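Local coordinates for tyrosine specific protein phosphatase (Trypanosoma cruzi, PDB 4AZ1) that probably removes phosphate groups from phosphotyrosine residues of proteins, at residues L105-L108 and Y109-I113; L122-G126 and F127-D131; A130-Y133 and W134-R138; V260-M263 and R264-R267. One frame throughout, in Å; residues are numbered along the deposited sequence.

In the fold
All four contacts are local and lie in one protein tyrosine phosphatase domain. Contacts 1 and 4 each close the last turn of a helix, 101-110 and 255-266. Contact 1 is largely buried and ends in apolar packing. Contact 4 is partly buried, and its arginines and a glutamine do most of the side-chain work. Contact 2 is a small hairpin at the surface, held mainly by backbone bonds. Contact 3, in the loop that follows, is buried at its aromatic rings and opens to solvent at its far end. Contacts 2 and 3 share Ala-130 and Asp-131 and touch through Leu-122 and Trp-134. Contacts 3 and 4 lie on opposite sides of the chain's centre.

Contact 1 of 4, residues L105-L108 and Y109-I113; sequences LAML and YEKKI
Leu-108 and Ile-113 meet across a Schellman motif that ends helix 101-110. Lys-112 has positive phi (59°) and is the first residue to leave the helical path.

Tyr-109 N, Glu-110 N and Lys-111 N continue the helical pattern, binding the carbonyl oxygens of Leu-105, Ala-106 and Met-107. The bond from Glu-110 N to Ala-106 O is nearly straight at its hydrogen and 2.8 Å long. Beyond the helical turns, Ile-113 N reaches back to Leu-108 O at 3.0 Å and lies in the carbonyl plane. This bond folds the chain over the helix end.

The side chain of Lys-112 adds a polar tie. It curls back so that NZ gives a hydrogen bond to Tyr-109 O at 3.0 Å. The same NZ sits above one face of the Tyr-109 ring, toward its rim. Tyr-109 OH is bound to Pro-182 O, and Lys-111 NZ to Thr-66 OG1. The two polar ends thus tie the helix to neighbouring loops.

Apolar contacts fill the inner side. The side chain of Leu-108 also packs on Phe-186 of strand 184-191 and Leu-176 of strand 169-177, which places the turn against the central sheet. Met-107 starts with CG anti to its N (chi1 -179°), then bends at chi2 and chi3, and its SD comes to 3.9 Å from Ile-113 CG1. The side chains of Leu-108 and Ile-113 cross at about a right angle, with Leu-108 CD2 3.6 Å from Ile-113 CB and 3.7 Å from Ile-113 CG2.

Contact 2 of 4, residues L122-G126 and F127-D131; sequences LEEGG and FVKAD. With FMT (formic acid), chain G.
Leu-122 O takes two backbone bonds from successive residues. Lys-129 N lies 2.7 Å from Leu-122 O, and Ala-130 N lies 2.9 Å from the same atom. Both come from the same face of the Leu-122 carbonyl plane. Nearby, Leu-122 N donates to O1 of a formic acid molecule, probably from the crystallisation liquor.

Glu-124 and Phe-127 form an antiparallel hydrogen-bonded pair. Glu-124 N meets Phe-127 O nearly along the C=O axis at 2.9 Å. In return, Phe-127 N sits above the plane of the Glu-124 carbonyl. Glu-123 and Val-128 form the non-hydrogen-bonded pair, and Glu-123 CA makes a CH...O contact with Phe-127 O. The Phe-127 ring lies beside the turn, with Gly-126 O over one face and Phe-127 CD2 3.5 Å from Gly-125 O.

The side chains of Glu-124 and Lys-129 cross at about a right angle. Glu-124 OE1 comes to 3.8 Å from Lys-129 CE, while the amine forms a salt bridge with Asp-196. Glu-124 OE1 accepts from Asp-196 N, and Glu-124 OE2 pairs with Arg-232. Gly-125 and Gly-126, both with positive phi, are the middle residues of the type I' turn from Glu-124 to Phe-127, as in a beta hairpin with a two-residue loop.

Contact 3 of 4, residues A130-Y133 and W134-R138; sequences ADRY and WPEER
Arg-132 lays its CG over the face of the Trp-134 indole, and Tyr-133 takes the indole's edge. This is the tight part. Arg-132 CG makes a CH-pi contact with the five-membered ring, 3.7 Å from its centroid. The six-membered ring points its edge at the Tyr-133 face, with planes at 82° and centroids 5.0 Å apart. Chi1 of Trp-134 (57°) sets CG between N and the carbonyl carbon, which turns the indole back against both residues. Tyr-133 OH bonds to His-225 and Gln-188, and Arg-172 makes a cation-pi contact with Trp-134.

The Arg-132 chain bends at chi3 and brings its guanidinium to the Trp-134 carbonyl. Arg-132 NH1 donates to Trp-134 O at 2.9 Å, with the oxygen in the guanidinium plane. This bond holds the group's rotation.

The Glu-136 side is looser. Glu-136 CG lies over one guanidinium face, 3.6 Å from Arg-132 NE. Glu-136 OE2 is well out of that plane, 4.2 Å from Arg-132 NE, so the charges attract without a hydrogen bond. Glu-136 OE1 bonds instead to His-47 of the second subunit. Exposed Glu-137 and Arg-138 are poorly ordered. The arrangement is a T-shaped Tyr-Trp pair with a CH-pi contact, in the loop between strands 127-128 and 142-145; both rings pack on strand 115-118 of the central sheet.

Contact 4 of 4, residues V260-M263 and R264-R267; sequences VSAM and RRQR
Arg-265 keeps CG beside its own N (chi1 -73°) and bends at chi3 (-76°), which folds its guanidinium back over Ser-261 and Ala-262. Gln-266 has a similar first torsion (chi1 -64°) but runs extended beyond CG, and its amide reaches the Ala-262 carbonyl. Both act at the C-terminal end of helix 255-266.

The guanidinium of Arg-265 lies flat on the helix backbone. One face covers Ser-261 O, which sits near the group's centre. Arg-265 NH2 is 3.3 Å from Ala-262 CB.

Arg-264 takes another direction. It runs extended alongside Val-260, pointing the same way, and Val-260 CG1 comes near the edge of the guanidinium, 4.1 Å from Arg-264 NE. Beyond the helix, the Arg-264 guanidinium forms a salt bridge with Glu-32, just after helix 14-30, and a hydrogen bond to Val-271 O in the loop after this helix.

Arg-267 turns away from the contact, and its guanidinium is held by Asn-80, Asn-78, Ala-228 O and Gly-229 O.

The last backbone bonds show the helix finishing. Arg-264 N still binds Val-260 O in the regular way. Met-263 O accepts two donors: Arg-267 N at 2.9 Å from it, almost in line with the carbonyl, and Gln-266 N at 2.9 Å, above its plane. The Gln-266 side chain supplies one further bond. Its OE1 accepts from Asp-83 N, while Gln-266 NE2 donates to Ala-262 O at 3.0 Å, from above the carbonyl plane.

Contact 1 of 4, residues L105-L108 and Y109-I113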
loop_
_atom_site.group_PDB
_atom_site.type_symbol
_atom_site.label_atom_id
_atom_site.label_comp_id
_atom_site.label_asym_id
_atom_site.label_seq_id
_atom_site.Cartn_x
_atom_site.Cartn_y
_atom_site.Cartn_z
ATOM N N LEU A 105 4.458 -2.256 5.905
ATOM C CA LEU A 105 5.810 -1.696 5.902
ATOM C C LEU A 105 6.031 -0.786 7.104
ATOM O O LEU A 105 7.125 -0.760 7.696
ATOM C CB LEU A 105 6.088 -0.936 4.596
ATOM C CG LEU A 105 6.039 -1.781 3.314
ATOM C CD1 LEU A 105 6.436 -0.970 2.063
ATOM C CD2 LEU A 105 6.898 -3.017 3.426
ATOM N N ALA A 106 4.995 -0.030 7.460
ATOM C CA ALA A 106 5.083 0.866 8.608
ATOM C C ALA A 106 5.302 0.066 9.885
ATOM O O ALA A 106 6.050 0.487 10.780
ATOM C CB ALA A 106 3.824 1.707 8.731
ATOM N N MET A 107 4.620 -1.073 9.974
ATOM C CA MET A 107 4.785 -1.984 11.098
ATOM C C MET A 107 6.221 -2.471 11.164
ATOM O O MET A 107 6.840 -2.405 12.223
ATOM C CB MET A 107 3.833 -3.178 10.981
ATOM C CG MET A 107 3.932 -4.171 12.139
ATOM S SD MET A 107 5.184 -5.466 11.879
ATOM C CE MET A 107 4.649 -6.087 10.272
ATOM N N LEU A 108 6.747 -2.951 10.032
ATOM C CA LEU A 108 8.119 -3.444 9.984
ATOM C C LEU A 108 9.060 -2.364 10.473
ATOM O O LEU A 108 10.018 -2.634 11.210
ATOM C CB LEU A 108 8.511 -3.814 8.557
ATOM C CG LEU A 108 7.811 -5.016 7.948
ATOM C CD1 LEU A 108 8.370 -5.275 6.555
ATOM C CD2 LEU A 108 8.030 -6.213 8.878
ATOM N N TYR A 109 8.766 -1.132 10.069
ATOM C CA TYR A 109 9.635 -0.012 10.358
ATOM C C TYR A 109 9.561 0.418 11.817
ATOM O O TYR A 109 10.589 0.573 12.471
ATOM C CB TYR A 109 9.308 1.175 9.448
ATOM C CG TYR A 109 10.250 2.327 9.665
ATOM C CD1 TYR A 109 11.515 2.334 9.079
ATOM C CD2 TYR A 109 9.896 3.398 10.479
ATOM C CE1 TYR A 109 12.394 3.382 9.291
ATOM C CE2 TYR A 109 10.774 4.456 10.694
ATOM C CZ TYR A 109 12.016 4.439 10.094
ATOM O OH TYR A 109 12.889 5.482 10.305
ATOM N N GLU A 110 8.350 0.653 12.311
ATOM C CA GLU A 110 8.170 1.116 13.685
ATOM C C GLU A 110 8.598 0.057 14.711
ATOM O O GLU A 110 9.164 0.391 15.757
ATOM C CB GLU A 110 6.710 1.526 13.930
ATOM C CG GLU A 110 6.479 2.242 15.266
ATOM C CD GLU A 110 5.321 1.655 16.055
ATOM O OE1 GLU A 110 4.390 1.107 15.428
ATOM O OE2 GLU A 110 5.347 1.736 17.304
ATOM N N LYS A 111 8.333 -1.213 14.405
ATOM C CA LYS A 111 8.673 -2.301 15.318
ATOM C C LYS A 111 10.106 -2.796 15.148
ATOM O O LYS A 111 10.559 -3.639 15.925
ATOM C CB LYS A 111 7.686 -3.470 15.172
ATOM C CG LYS A 111 6.304 -3.146 15.697
ATOM C CD LYS A 111 6.384 -2.751 17.160
ATOM C CE LYS A 111 5.042 -2.273 17.689
ATOM N NZ LYS A 111 5.056 -2.110 19.189
ATOM N N LYS A 112 10.809 -2.266 14.144
ATOM C CA LYS A 112 12.208 -2.631 13.897
ATOM C C LYS A 112 12.339 -4.137 13.644
ATOM O O LYS A 112 13.252 -4.796 14.151
ATOM C CB LYS A 112 13.120 -2.204 15.068
ATOM C CG LYS A 112 13.003 -0.727 15.472
ATOM C CD LYS A 112 13.223 0.201 14.285
ATOM C CE LYS A 112 12.793 1.640 14.605
ATOM N NZ LYS A 112 12.661 2.473 13.372
ATOM N N ILE A 113 11.419 -4.678 12.861
ATOM C CA ILE A 113 11.442 -6.099 12.552
ATOM C C ILE A 113 12.712 -6.429 11.762
ATOM O O ILE A 113 13.071 -5.713 10.820
ATOM C CB ILE A 113 10.176 -6.510 11.790
ATOM C CG1 ILE A 113 8.945 -6.294 12.679
ATOM C CG2 ILE A 113 10.271 -7.954 11.314
ATOM C CD1 ILE A 113 9.013 -7.030 14.026
#

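Contact 2 of 4, residues L122-G126 and F127-D131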
loop_
_atom_site.group_PDB
_atom_site.type_symbol
_atom_site.label_atom_id
_atom_site.label_comp_id
_atom_site.label_asym_id
_atom_site.label_seq_id
_atom_site.Cartn_x
_atom_site.Cartn_y
_atom_site.Cartn_z
ATOM N N LEU A 122 3.803 -15.475 -5.140
ATOM C CA LEU A 122 2.808 -14.430 -5.360
ATOM C C LEU A 122 1.539 -15.034 -5.951
ATOM O O LEU A 122 0.427 -14.624 -5.593
ATOM C CB LEU A 122 3.371 -13.372 -6.340
ATOM C CG LEU A 122 4.553 -12.558 -5.789
ATOM C CD1 LEU A 122 5.232 -11.727 -6.925
ATOM C CD2 LEU A 122 4.077 -11.647 -4.658
ATOM N N GLU A 123 1.726 -15.994 -6.864
ATOM C CA GLU A 123 0.641 -16.665 -7.580
ATOM C C GLU A 123 0.941 -18.149 -7.643
ATOM O O GLU A 123 2.084 -18.539 -7.907
ATOM C CB GLU A 123 0.571 -16.180 -9.040
ATOM C CG GLU A 123 0.270 -14.711 -9.216
ATOM C CD GLU A 123 0.239 -14.307 -10.679
ATOM O OE1 GLU A 123 0.331 -15.197 -11.554
ATOM O OE2 GLU A 123 0.116 -13.095 -10.958
ATOM N N GLU A 124 -0.088 -18.976 -7.457
ATOM C CA GLU A 124 0.069 -20.433 -7.513
ATOM C C GLU A 124 -1.162 -21.018 -8.163
ATOM O O GLU A 124 -2.280 -20.692 -7.768
ATOM C CB GLU A 124 0.224 -21.055 -6.103
ATOM C CG GLU A 124 1.516 -20.670 -5.376
ATOM C CD GLU A 124 1.587 -21.210 -3.954
ATOM O OE1 GLU A 124 0.647 -21.934 -3.539
ATOM O OE2 GLU A 124 2.592 -20.922 -3.248
ATOM N N GLY A 125 -0.960 -21.879 -9.153
ATOM C CA GLY A 125 -2.053 -22.622 -9.751
ATOM C C GLY A 125 -3.053 -21.780 -10.505
ATOM O O GLY A 125 -4.123 -22.279 -10.882
ATOM N N GLY A 126 -2.717 -20.511 -10.741
ATOM C CA GLY A 126 -3.620 -19.633 -11.470
ATOM C C GLY A 126 -4.357 -18.692 -10.532
ATOM O O GLY A 126 -5.242 -17.950 -10.952
ATOM N N PHE A 127 -3.968 -18.700 -9.259
ATOM C CA PHE A 127 -4.631 -17.850 -8.272
ATOM C C PHE A 127 -3.637 -16.976 -7.533
ATOM O O PHE A 127 -2.479 -17.379 -7.339
ATOM C CB PHE A 127 -5.440 -18.719 -7.301
ATOM C CG PHE A 127 -6.454 -19.564 -8.010
ATOM C CD1 PHE A 127 -7.679 -19.016 -8.391
ATOM C CD2 PHE A 127 -6.157 -20.872 -8.373
ATOM C CE1 PHE A 127 -8.619 -19.765 -9.093
ATOM C CE2 PHE A 127 -7.107 -21.643 -9.080
ATOM C CZ PHE A 127 -8.333 -21.083 -9.433
ATOM N N VAL A 128 -4.083 -15.785 -7.131
ATOM C CA VAL A 128 -3.224 -14.857 -6.386
ATOM C C VAL A 128 -3.099 -15.282 -4.929
ATOM O O VAL A 128 -4.101 -15.515 -4.257
ATOM C CB VAL A 128 -3.763 -13.404 -6.404
ATOM C CG1 VAL A 128 -2.727 -12.472 -5.784
ATOM C CG2 VAL A 128 -4.097 -12.942 -7.834
ATOM N N LYS A 129 -1.871 -15.362 -4.430
ATOM C CA LYS A 129 -1.635 -15.649 -3.017
ATOM C C LYS A 129 -1.125 -14.417 -2.270
ATOM O O LYS A 129 -1.409 -14.236 -1.090
ATOM C CB LYS A 129 -0.601 -16.775 -2.884
ATOM C CG LYS A 129 -1.070 -18.104 -3.434
ATOM C CD LYS A 129 -2.153 -18.683 -2.532
ATOM C CE LYS A 129 -2.628 -20.039 -3.018
ATOM N NZ LYS A 129 -3.688 -20.551 -2.068
ATOM N N ALA A 130 -0.347 -13.582 -2.955
ATOM C CA ALA A 130 0.273 -12.432 -2.298
ATOM C C ALA A 130 0.545 -11.290 -3.268
ATOM O O ALA A 130 0.499 -11.468 -4.491
ATOM C CB ALA A 130 1.574 -12.847 -1.605
ATOM N N ASP A 131 0.861 -10.127 -2.705
ATOM C CA ASP A 131 1.177 -8.947 -3.498
ATOM C C ASP A 131 2.583 -8.471 -3.167
ATOM O O ASP A 131 2.965 -8.406 -1.995
ATOM C CB ASP A 131 0.161 -7.829 -3.231
ATOM C CG ASP A 131 -1.204 -8.123 -3.852
ATOM O OD1 ASP A 131 -1.375 -7.864 -5.065
ATOM O OD2 ASP A 131 -2.104 -8.609 -3.127
HETATM C C FMT G . 7.239 -15.513 -6.847
HETATM O O1 FMT G . 6.650 -15.233 -5.802
HETATM O O2 FMT G . 6.956 -16.486 -7.552
#

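Contact 3 of 4, residues A130-Y133 and W134-R138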
loop_
_atom_site.group_PDB
_atom_site.type_symbol
_atom_site.label_atom_id
_atom_site.label_comp_id
_atom_site.label_asym_id
_atom_site.label_seq_id
_atom_site.Cartn_x
_atom_site.Cartn_y
_atom_site.Cartn_z
ATOM N N ALA A 130 -0.347 -13.582 -2.955
ATOM C CA ALA A 130 0.273 -12.432 -2.298
ATOM C C ALA A 130 0.545 -11.290 -3.268
ATOM O O ALA A 130 0.499 -11.468 -4.491
ATOM C CB ALA A 130 1.574 -12.847 -1.605
ATOM N N ASP A 131 0.861 -10.127 -2.705
ATOM C CA ASP A 131 1.177 -8.947 -3.498
ATOM C C ASP A 131 2.583 -8.471 -3.167
ATOM O O ASP A 131 2.965 -8.406 -1.995
ATOM C CB ASP A 131 0.161 -7.829 -3.231
ATOM C CG ASP A 131 -1.204 -8.123 -3.852
ATOM O OD1 ASP A 131 -1.375 -7.864 -5.065
ATOM O OD2 ASP A 131 -2.104 -8.609 -3.127
ATOM N N ARG A 132 3.350 -8.153 -4.204
ATOM C CA ARG A 132 4.737 -7.721 -4.025
ATOM C C ARG A 132 4.883 -6.454 -3.172
ATOM O O ARG A 132 4.190 -5.441 -3.388
ATOM C CB ARG A 132 5.404 -7.502 -5.389
ATOM C CG ARG A 132 6.880 -7.106 -5.283
ATOM C CD ARG A 132 7.548 -7.122 -6.656
ATOM N NE ARG A 132 6.769 -6.351 -7.614
ATOM C CZ ARG A 132 6.818 -5.022 -7.719
ATOM N NH1 ARG A 132 7.620 -4.314 -6.927
ATOM N NH2 ARG A 132 6.071 -4.396 -8.623
ATOM N N TYR A 133 5.790 -6.506 -2.203
ATOM C CA TYR A 133 6.094 -5.320 -1.414
ATOM C C TYR A 133 7.590 -4.988 -1.407
ATOM O O TYR A 133 8.042 -4.149 -0.626
ATOM C CB TYR A 133 5.541 -5.467 0.006
ATOM C CG TYR A 133 5.937 -6.767 0.675
ATOM C CD1 TYR A 133 7.143 -6.882 1.348
ATOM C CD2 TYR A 133 5.090 -7.868 0.651
ATOM C CE1 TYR A 133 7.510 -8.064 1.981
ATOM C CE2 TYR A 133 5.450 -9.071 1.283
ATOM C CZ TYR A 133 6.660 -9.154 1.939
ATOM O OH TYR A 133 7.028 -10.322 2.568
ATOM N N TRP A 134 8.346 -5.638 -2.292
ATOM C CA TRP A 134 9.791 -5.406 -2.398
ATOM C C TRP A 134 10.128 -4.896 -3.791
ATOM O O TRP A 134 9.379 -5.155 -4.729
ATOM C CB TRP A 134 10.561 -6.706 -2.124
ATOM C CG TRP A 134 10.160 -7.813 -3.048
ATOM C CD1 TRP A 134 10.669 -8.074 -4.290
ATOM C CD2 TRP A 134 9.153 -8.799 -2.807
ATOM N NE1 TRP A 134 10.036 -9.167 -4.835
ATOM C CE2 TRP A 134 9.105 -9.629 -3.946
ATOM C CE3 TRP A 134 8.292 -9.061 -1.733
ATOM C CZ2 TRP A 134 8.224 -10.719 -4.038
ATOM C CZ3 TRP A 134 7.415 -10.139 -1.827
ATOM C CH2 TRP A 134 7.389 -10.954 -2.968
ATOM N N PRO A 135 11.256 -4.168 -3.931
ATOM C CA PRO A 135 11.629 -3.686 -5.268
ATOM C C PRO A 135 12.035 -4.856 -6.148
ATOM O O PRO A 135 12.662 -5.802 -5.656
ATOM C CB PRO A 135 12.867 -2.796 -5.016
ATOM C CG PRO A 135 12.978 -2.650 -3.490
ATOM C CD PRO A 135 12.263 -3.827 -2.903
ATOM N N GLU A 136 11.688 -4.793 -7.428
ATOM C CA GLU A 136 12.090 -5.830 -8.359
ATOM C C GLU A 136 13.551 -5.632 -8.735
ATOM O O GLU A 136 13.985 -4.482 -8.967
ATOM C CB GLU A 136 11.236 -5.774 -9.629
ATOM C CG GLU A 136 9.833 -6.349 -9.501
ATOM C CD GLU A 136 9.105 -6.364 -10.839
ATOM O OE1 GLU A 136 9.042 -5.299 -11.498
ATOM O OE2 GLU A 136 8.613 -7.443 -11.235
ATOM N N GLU A 137 14.291 -6.743 -8.807
ATOM C CA GLU A 137 15.674 -6.751 -9.303
ATOM C C GLU A 137 15.888 -5.873 -10.533
ATOM O O GLU A 137 16.852 -5.104 -10.605
ATOM C CB GLU A 137 16.087 -8.178 -9.663
ATOM C CG GLU A 137 16.484 -9.042 -8.491
ATOM C CD GLU A 137 17.967 -9.364 -8.480
ATOM O OE1 GLU A 137 18.785 -8.429 -8.629
ATOM O OE2 GLU A 137 18.310 -10.558 -8.324
ATOM N N ARG A 138 14.978 -5.992 -11.496
ATOM C CA ARG A 138 15.093 -5.279 -12.767
ATOM C C ARG A 138 14.760 -3.786 -12.669
ATOM O O ARG A 138 14.705 -3.091 -13.691
ATOM C CB ARG A 138 14.200 -5.945 -13.819
#

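Contact 4 of 4, residues V260-M263 and R264-R267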
loop_
_atom_site.group_PDB
_atom_site.type_symbol
_atom_site.label_atom_id
_atom_site.label_comp_id
_atom_site.label_asym_id
_atom_site.label_seq_id
_atom_site.Cartn_x
_atom_site.Cartn_y
_atom_site.Cartn_z
ATOM N N VAL A 260 0.615 -27.030 18.395
ATOM C CA VAL A 260 -0.390 -26.504 17.480
ATOM C C VAL A 260 -1.605 -26.006 18.257
ATOM O O VAL A 260 -2.176 -24.965 17.925
ATOM C CB VAL A 260 -0.757 -27.527 16.386
ATOM C CG1 VAL A 260 -1.905 -27.016 15.510
ATOM C CG2 VAL A 260 0.465 -27.784 15.522
ATOM N N SER A 261 -1.964 -26.714 19.325
ATOM C CA SER A 261 -3.093 -26.297 20.142
ATOM C C SER A 261 -2.846 -24.898 20.714
ATOM O O SER A 261 -3.729 -24.034 20.687
ATOM C CB SER A 261 -3.338 -27.307 21.260
ATOM O OG SER A 261 -4.713 -27.606 21.365
ATOM N N ALA A 262 -1.634 -24.666 21.203
ATOM C CA ALA A 262 -1.281 -23.364 21.778
ATOM C C ALA A 262 -1.182 -22.250 20.726
ATOM O O ALA A 262 -1.482 -21.091 21.013
ATOM C CB ALA A 262 0.005 -23.463 22.580
ATOM N N MET A 263 -0.745 -22.590 19.518
ATOM C CA MET A 263 -0.731 -21.607 18.441
ATOM C C MET A 263 -2.164 -21.212 18.098
ATOM O O MET A 263 -2.460 -20.038 17.888
ATOM C CB MET A 263 -0.051 -22.171 17.189
ATOM C CG MET A 263 1.458 -22.305 17.283
ATOM S SD MET A 263 2.182 -22.678 15.667
ATOM C CE MET A 263 1.259 -24.162 15.221
ATOM N N ARG A 264 -3.047 -22.206 18.030
ATOM C CA ARG A 264 -4.453 -21.970 17.703
ATOM C C ARG A 264 -5.176 -21.045 18.686
ATOM O O ARG A 264 -6.093 -20.318 18.299
ATOM C CB ARG A 264 -5.200 -23.307 17.565
ATOM C CG ARG A 264 -5.172 -23.809 16.148
ATOM C CD ARG A 264 -5.681 -25.233 15.954
ATOM N NE ARG A 264 -5.629 -25.547 14.522
ATOM C CZ ARG A 264 -6.692 -25.610 13.728
ATOM N NH1 ARG A 264 -7.909 -25.431 14.237
ATOM N NH2 ARG A 264 -6.544 -25.876 12.432
ATOM N N ARG A 265 -4.767 -21.068 19.952
ATOM C CA ARG A 265 -5.370 -20.183 20.946
ATOM C C ARG A 265 -4.951 -18.742 20.699
ATOM O O ARG A 265 -5.596 -17.809 21.180
ATOM C CB ARG A 265 -4.963 -20.577 22.373
ATOM C CG ARG A 265 -5.609 -21.843 22.910
ATOM C CD ARG A 265 -5.267 -22.057 24.396
ATOM N NE ARG A 265 -3.903 -22.557 24.605
ATOM C CZ ARG A 265 -3.569 -23.849 24.636
ATOM N NH1 ARG A 265 -4.491 -24.794 24.464
ATOM N NH2 ARG A 265 -2.306 -24.203 24.838
ATOM N N GLN A 266 -3.860 -18.559 19.964
ATOM C CA GLN A 266 -3.310 -17.218 19.779
ATOM C C GLN A 266 -3.637 -16.647 18.400
ATOM O O GLN A 266 -3.614 -15.436 18.197
ATOM C CB GLN A 266 -1.798 -17.237 20.016
ATOM C CG GLN A 266 -1.379 -17.596 21.440
ATOM C CD GLN A 266 0.127 -17.743 21.558
ATOM O OE1 GLN A 266 0.859 -16.753 21.592
ATOM N NE2 GLN A 266 0.600 -18.985 21.602
ATOM N N ARG A 267 -3.930 -17.531 17.451
ATOM C CA ARG A 267 -4.411 -17.126 16.128
ATOM C C ARG A 267 -5.310 -18.232 15.587
ATOM O O ARG A 267 -4.835 -19.307 15.216
ATOM C CB ARG A 267 -3.247 -16.874 15.158
ATOM C CG ARG A 267 -3.683 -16.424 13.748
ATOM C CD ARG A 267 -2.501 -15.840 12.971
ATOM N NE ARG A 267 -2.786 -15.609 11.549
ATOM C CZ ARG A 267 -3.305 -14.489 11.045
ATOM N NH1 ARG A 267 -3.634 -13.482 11.854
ATOM N NH2 ARG A 267 -3.513 -14.385 9.731
#